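Protein (CD58) (Homo sapiens, PDB 1CCZ) is a cell-surface glycoprotein that binds the T-cell adhesion receptor CD2 through an immunoglobulin-like domain and so probably supports adhesion between cells. Local coordinates at residues 32-35 / 36-39; 66-69 / 70-73. All blocks are in the same frame, centred on the assembly; numbering follows the deposited sequence.

Contact 1: residues 32-35 / 36-39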
ATOM      1  N   LYS A  32      19.164  -0.548 -10.352  1.00 46.42           N
ATOM      2  CA  LYS A  32      20.217  -1.172 -11.123  1.00 49.29           C
ATOM      3  C   LYS A  32      21.040  -2.145 -10.303  1.00 47.61           C
ATOM      4  O   LYS A  32      21.998  -2.717 -10.807  1.00 47.38           O
ATOM      5  CB  LYS A  32      21.128  -0.096 -11.724  1.00 53.47           C
ATOM      6  CG  LYS A  32      20.543   0.588 -12.949  1.00 56.34           C
ATOM      7  CD  LYS A  32      20.373  -0.392 -14.099  1.00 60.74           C
ATOM      8  CE  LYS A  32      19.314   0.096 -15.093  1.00 65.09           C
ATOM      9  NZ  LYS A  32      19.804   1.182 -16.005  1.00 65.87           N
ATOM     10  N   ASP A  33      20.672  -2.348  -9.047  1.00 45.52           N
ATOM     11  CA  ASP A  33      21.434  -3.257  -8.209  1.00 45.82           C
ATOM     12  C   ASP A  33      20.758  -4.608  -8.085  1.00 43.94           C
ATOM     13  O   ASP A  33      19.534  -4.702  -8.138  1.00 43.94           O
ATOM     14  CB  ASP A  33      21.657  -2.626  -6.846  1.00 49.97           C
ATOM     15  CG  ASP A  33      22.180  -1.214  -6.960  1.00 57.39           C
ATOM     16  OD1 ASP A  33      23.319  -1.033  -7.453  1.00 59.14           O
ATOM     17  OD2 ASP A  33      21.446  -0.277  -6.580  1.00 62.10           O
ATOM     18  N   LYS A  34      21.574  -5.652  -7.941  1.00 41.02           N
ATOM     19  CA  LYS A  34      21.083  -7.018  -7.846  1.00 37.79           C
ATOM     20  C   LYS A  34      20.362  -7.276  -6.541  1.00 33.85           C
ATOM     21  O   LYS A  34      20.784  -6.830  -5.483  1.00 33.90           O
ATOM     22  CB  LYS A  34      22.244  -8.010  -7.990  1.00 41.30           C
ATOM     23  CG  LYS A  34      22.794  -8.140  -9.406  1.00 42.40           C
ATOM     24  CD  LYS A  34      23.435  -9.513  -9.634  1.00 46.68           C
ATOM     25  CE  LYS A  34      24.874  -9.584  -9.137  1.00 44.56           C
ATOM     26  NZ  LYS A  34      25.476 -10.923  -9.457  1.00 45.78           N
ATOM     27  N   VAL A  35      19.274  -8.020  -6.636  1.00 29.61           N
ATOM     28  CA  VAL A  35      18.464  -8.365  -5.482  1.00 27.65           C
ATOM     29  C   VAL A  35      18.662  -9.855  -5.182  1.00 25.92           C
ATOM     30  O   VAL A  35      18.998 -10.239  -4.075  1.00 24.88           O
ATOM     31  CB  VAL A  35      16.954  -8.076  -5.790  1.00 26.90           C
ATOM     32  CG1 VAL A  35      16.047  -8.805  -4.806  1.00 26.32           C
ATOM     33  CG2 VAL A  35      16.700  -6.585  -5.760  1.00 27.79           C
ATOM     34  N   ALA A  36      18.456 -10.687  -6.193  1.00 24.77           N
ATOM     35  CA  ALA A  36      18.584 -12.125  -6.042  1.00 25.11           C
ATOM     36  C   ALA A  36      18.724 -12.716  -7.426  1.00 26.09           C
ATOM     37  O   ALA A  36      18.356 -12.077  -8.419  1.00 24.62           O
ATOM     38  CB  ALA A  36      17.340 -12.685  -5.388  1.00 25.34           C
ATOM     39  N   GLU A  37      19.218 -13.947  -7.490  1.00 25.18           N
ATOM     40  CA  GLU A  37      19.405 -14.616  -8.771  1.00 24.20           C
ATOM     41  C   GLU A  37      19.426 -16.135  -8.667  1.00 23.26           C
ATOM     42  O   GLU A  37      19.638 -16.685  -7.595  1.00 23.12           O
ATOM     43  CB  GLU A  37      20.729 -14.147  -9.392  1.00 23.61           C
ATOM     44  CG  GLU A  37      21.922 -14.749  -8.717  1.00 24.59           C
ATOM     45  CD  GLU A  37      23.232 -14.092  -9.089  1.00 28.25           C
ATOM     46  OE1 GLU A  37      23.238 -12.988  -9.656  1.00 34.26           O
ATOM     47  OE2 GLU A  37      24.280 -14.687  -8.804  1.00 30.39           O
ATOM     48  N   LEU A  38      19.144 -16.788  -9.790  1.00 24.55           N
ATOM     49  CA  LEU A  38      19.229 -18.239  -9.954  1.00 24.79           C
ATOM     50  C   LEU A  38      20.220 -18.240 -11.121  1.00 25.19           C
ATOM     51  O   LEU A  38      19.859 -17.940 -12.262  1.00 23.07           O
ATOM     52  CB  LEU A  38      17.907 -18.856 -10.398  1.00 26.73           C
ATOM     53  CG  LEU A  38      16.871 -19.040  -9.286  1.00 35.62           C
ATOM     54  CD1 LEU A  38      15.603 -19.640  -9.869  1.00 37.16           C
ATOM     55  CD2 LEU A  38      17.435 -19.939  -8.187  1.00 37.81           C
ATOM     56  N   GLU A  39      21.480 -18.521 -10.810  1.00 23.91           N
ATOM     57  CA  GLU A  39      22.553 -18.502 -11.793  1.00 25.33           C
ATOM     58  C   GLU A  39      23.436 -19.754 -11.711  1.00 27.17           C
ATOM     59  O   GLU A  39      23.956 -20.074 -10.643  1.00 26.16           O
ATOM     60  CB  GLU A  39      23.414 -17.256 -11.552  1.00 23.90           C
ATOM     61  CG  GLU A  39      24.481 -16.999 -12.605  1.00 26.79           C
ATOM     62  CD  GLU A  39      25.242 -15.724 -12.351  1.00 27.05           C
ATOM     63  OE1 GLU A  39      24.712 -14.645 -12.686  1.00 27.35           O
ATOM     64  OE2 GLU A  39      26.364 -15.798 -11.810  1.00 27.61           O
TER

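Contact 2: residues 66-69 / 70-73. With NAG (2-acetamido-2-deoxy-beta-D-glucopyranose), chain C.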
ATOM      1  N   ASN A  66       9.275  -9.224   5.054  1.00 39.75           N
ATOM      2  CA  ASN A  66       9.579  -8.143   5.970  1.00 42.54           C
ATOM      3  C   ASN A  66       9.891  -6.796   5.310  1.00 38.68           C
ATOM      4  O   ASN A  66      10.960  -6.211   5.520  1.00 36.96           O
ATOM      5  CB  ASN A  66      10.737  -8.569   6.859  1.00 54.17           C
ATOM      6  CG  ASN A  66      10.625  -7.999   8.241  1.00 68.39           C
ATOM      7  OD1 ASN A  66       9.523  -7.874   8.795  1.00 67.05           O
ATOM      8  ND2 ASN A  66      11.769  -7.637   8.804  1.00 80.70           N
ATOM      9  N   LEU A  67       8.930  -6.301   4.538  1.00 35.31           N
ATOM     10  CA  LEU A  67       9.074  -5.046   3.817  1.00 33.70           C
ATOM     11  C   LEU A  67       9.420  -3.855   4.683  1.00 35.25           C
ATOM     12  O   LEU A  67       8.956  -3.742   5.812  1.00 39.09           O
ATOM     13  CB  LEU A  67       7.796  -4.753   3.032  1.00 30.53           C
ATOM     14  CG  LEU A  67       7.498  -5.737   1.895  1.00 27.64           C
ATOM     15  CD1 LEU A  67       6.128  -5.466   1.309  1.00 26.72           C
ATOM     16  CD2 LEU A  67       8.567  -5.591   0.822  1.00 28.17           C
ATOM     17  N   THR A  68      10.253  -2.974   4.143  1.00 35.81           N
ATOM     18  CA  THR A  68      10.667  -1.756   4.821  1.00 39.37           C
ATOM     19  C   THR A  68      10.521  -0.677   3.758  1.00 39.45           C
ATOM     20  O   THR A  68      10.498  -0.987   2.569  1.00 37.77           O
ATOM     21  CB  THR A  68      12.147  -1.821   5.312  1.00 41.99           C
ATOM     22  OG1 THR A  68      12.603  -0.507   5.638  1.00 45.00           O
ATOM     23  CG2 THR A  68      13.058  -2.375   4.234  1.00 44.06           C
ATOM     24  N   SER A  69      10.411   0.577   4.178  1.00 39.92           N
ATOM     25  CA  SER A  69      10.234   1.691   3.246  1.00 43.03           C
ATOM     26  C   SER A  69      11.295   1.765   2.169  1.00 43.85           C
ATOM     27  O   SER A  69      11.000   2.129   1.029  1.00 45.07           O
ATOM     28  CB  SER A  69      10.220   3.021   4.000  1.00 44.45           C
ATOM     29  OG  SER A  69      10.469   2.792   5.373  1.00 51.99           O
ATOM     30  N   SER A  70      12.535   1.443   2.528  1.00 45.15           N
ATOM     31  CA  SER A  70      13.630   1.493   1.567  1.00 45.40           C
ATOM     32  C   SER A  70      13.352   0.538   0.399  1.00 44.83           C
ATOM     33  O   SER A  70      13.894   0.708  -0.696  1.00 46.65           O
ATOM     34  CB  SER A  70      14.948   1.136   2.256  1.00 46.19           C
ATOM     35  OG  SER A  70      14.742   0.192   3.291  1.00 54.05           O
ATOM     36  N   ASP A  71      12.484  -0.446   0.637  1.00 40.96           N
ATOM     37  CA  ASP A  71      12.114  -1.417  -0.390  1.00 36.75           C
ATOM     38  C   ASP A  71      11.246  -0.843  -1.488  1.00 35.28           C
ATOM     39  O   ASP A  71      11.044  -1.481  -2.521  1.00 34.61           O
ATOM     40  CB  ASP A  71      11.379  -2.590   0.227  1.00 34.57           C
ATOM     41  CG  ASP A  71      12.281  -3.455   1.039  1.00 32.52           C
ATOM     42  OD1 ASP A  71      13.511  -3.389   0.832  1.00 34.93           O
ATOM     43  OD2 ASP A  71      11.763  -4.200   1.884  1.00 31.68           O
ATOM     44  N   GLU A  72      10.708   0.348  -1.263  1.00 35.06           N
ATOM     45  CA  GLU A  72       9.869   0.983  -2.274  1.00 35.78           C
ATOM     46  C   GLU A  72      10.767   1.348  -3.442  1.00 35.25           C
ATOM     47  O   GLU A  72      11.716   2.124  -3.293  1.00 35.44           O
ATOM     48  CB  GLU A  72       9.226   2.249  -1.730  1.00 36.28           C
ATOM     49  CG  GLU A  72       8.435   2.982  -2.781  1.00 40.61           C
ATOM     50  CD  GLU A  72       7.384   3.883  -2.177  1.00 43.93           C
ATOM     51  OE1 GLU A  72       6.753   3.475  -1.180  1.00 44.77           O
ATOM     52  OE2 GLU A  72       7.193   4.997  -2.703  1.00 45.23           O
ATOM     53  N   ASP A  73      10.459   0.819  -4.613  1.00 33.74           N
ATOM     54  CA  ASP A  73      11.326   1.074  -5.745  1.00 33.38           C
ATOM     55  C   ASP A  73      10.824   0.323  -6.955  1.00 33.41           C
ATOM     56  O   ASP A  73       9.805  -0.372  -6.902  1.00 33.01           O
ATOM     57  CB  ASP A  73      12.725   0.556  -5.405  1.00 34.12           C
ATOM     58  CG  ASP A  73      13.811   1.471  -5.862  1.00 36.83           C
ATOM     59  OD1 ASP A  73      13.608   2.178  -6.873  1.00 38.20           O
ATOM     60  OD2 ASP A  73      14.874   1.482  -5.206  1.00 40.11           O
TER
HETATM   61  C1  NAG C 502      11.784  -7.126  10.161  1.00 89.80           C
HETATM   62  C2  NAG C 502      12.146  -8.269  11.147  1.00 92.83           C
HETATM   63  C3  NAG C 502      12.952  -7.721  12.341  1.00 96.39           C
HETATM   64  C4  NAG C 502      12.525  -6.281  12.717  1.00 98.05           C
HETATM   65  C5  NAG C 502      12.607  -5.315  11.508  1.00 96.97           C
HETATM   66  C6  NAG C 502      13.798  -4.374  11.585  1.00 97.66           C
HETATM   67  C7  NAG C 502      10.758 -10.260  11.352  1.00 88.39           C
HETATM   68  C8  NAG C 502       9.479 -10.892  11.875  1.00 88.72           C
HETATM   69  N2  NAG C 502      10.950  -8.963  11.614  1.00 89.91           N
HETATM   70  O3  NAG C 502      14.342  -7.741  12.027  1.00 97.26           O
HETATM   71  O4  NAG C 502      11.200  -6.281  13.242  1.00 99.71           O
HETATM   72  O5  NAG C 502      12.726  -6.043  10.263  1.00 93.01           O
HETATM   73  O6  NAG C 502      13.845  -3.522  10.451  1.00 98.91           O
HETATM   74  O7  NAG C 502      11.559 -10.951  10.723  1.00 84.77           O

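Contact 1: residues 32-35 / 36-39
V35 and A36 break the regular alternation of strand 33-39: V35 has a helix-like psi of -53° within an otherwise extended run, and its N lies only 2.8 Å from A36 N. Two consecutive residues therefore stand opposite W28 of strand 26-30, and both share backbone hydrogen bonds with it. The side chains follow from this. V35 and A36 put their methyl groups on the same side of the strand, with V35 CG1 4.1 Å from A36 CB, and A36 packs on F43 and V53 on that side. K34 and E37, three residues apart, would fall on opposite faces of a regular strand; here the extra residue brings both to the other face, where they form a salt bridge with K34 NZ 3.1 Å from E37 OE1. The lysine chain bends at its third torsion (chi3 -83°), turning the ammonium toward E37 while K34 CD passes 3.5 Å from the same oxygen. With CG between its backbone N and carbonyl carbon (chi1 74°) and the chain extended beyond, E37 carries its carboxylate to the ammonium. NZ meets OE1 on its syn side, close to the carboxylate plane. E37 OE2 is taken by R44 of strand 42-45, so the carboxylate is held between two cations, which would favour its charged form. E39 OE1, 5.0 Å from K34 NZ, adds a more distant opposite charge. The arrangement is a classic beta bulge in the C' strand of a V-set immunoglobulin domain, on the sheet that CD2-family receptors typically use for binding.

Contact 2: residues 66-69 / 70-73
D71 and T68 bond to each other in both directions, closing the short 3-10 turn of the loop between strands 62-64 and 73-78, the E-F loop of a V-set immunoglobulin fold. D71 OD2 accepts T68 N at 3.0 Å with an N-H...O angle of 153°, the donor standing 51° out of the carboxylate plane. In return, D71 N donates to T68 O at 2.8 Å. D71 CG lies opposite its own carbonyl carbon and beside its N, which turns the carboxylate back toward the start of the turn. One residue on, E72 N reaches S69 O at 2.9 Å, a fairly straight bond of 164° that repeats the three-residue spacing.

The threonine side chain sits across the aspartate at about a right angle. Its methyl is packed tightly, with T68 CG2 3.2 Å from D71 OD2, while T68 OG1 and S70 OG share a longer hydrogen bond of 3.3 Å. L67 crosses the aspartate obliquely, its CD2 3.6 Å from D71 OD2, and packs on L90 of strand 86-93.

Further out, R52 makes a salt bridge to D71 OD2, so this oxygen of a buried residue is gripped by a guanidinium as well as an amide; the cation would stabilise the negative charge. D71 O accepts the hydroxyl of Y75, as in the tyrosine corner of Greek-key proteins, and E72 OE1 takes V92 N from strand 86-93. The loop leading into the turn carries the N-glycosylation sequon N66-L67-T68. The sugar is seen on its asparagine: N66 ND2 is bonded covalently to C1 of the N-acetylglucosamine at 1.5 Å.

In the fold
From the N terminus, strands 2-8 and 13-15 come before strand 26-30, which turns into strand 33-39, where contact 1 lies within one strand shared by two successive hairpins. Strand 42-45 completes the second hairpin; strands 53-55 and 62-64 follow before contact 2 closes the turn leading into strand 73-78. The contacts are in series, neither nested nor crossed, with centres about 16 Å apart. Two short links join their surroundings. V53 packs on A36 while its neighbour R52 bridges to D71, and K30, touched by V35, bonds S70 O and D73 OD2. Together they tie the six-stranded sheet to the turn that connects it with strand 62-64.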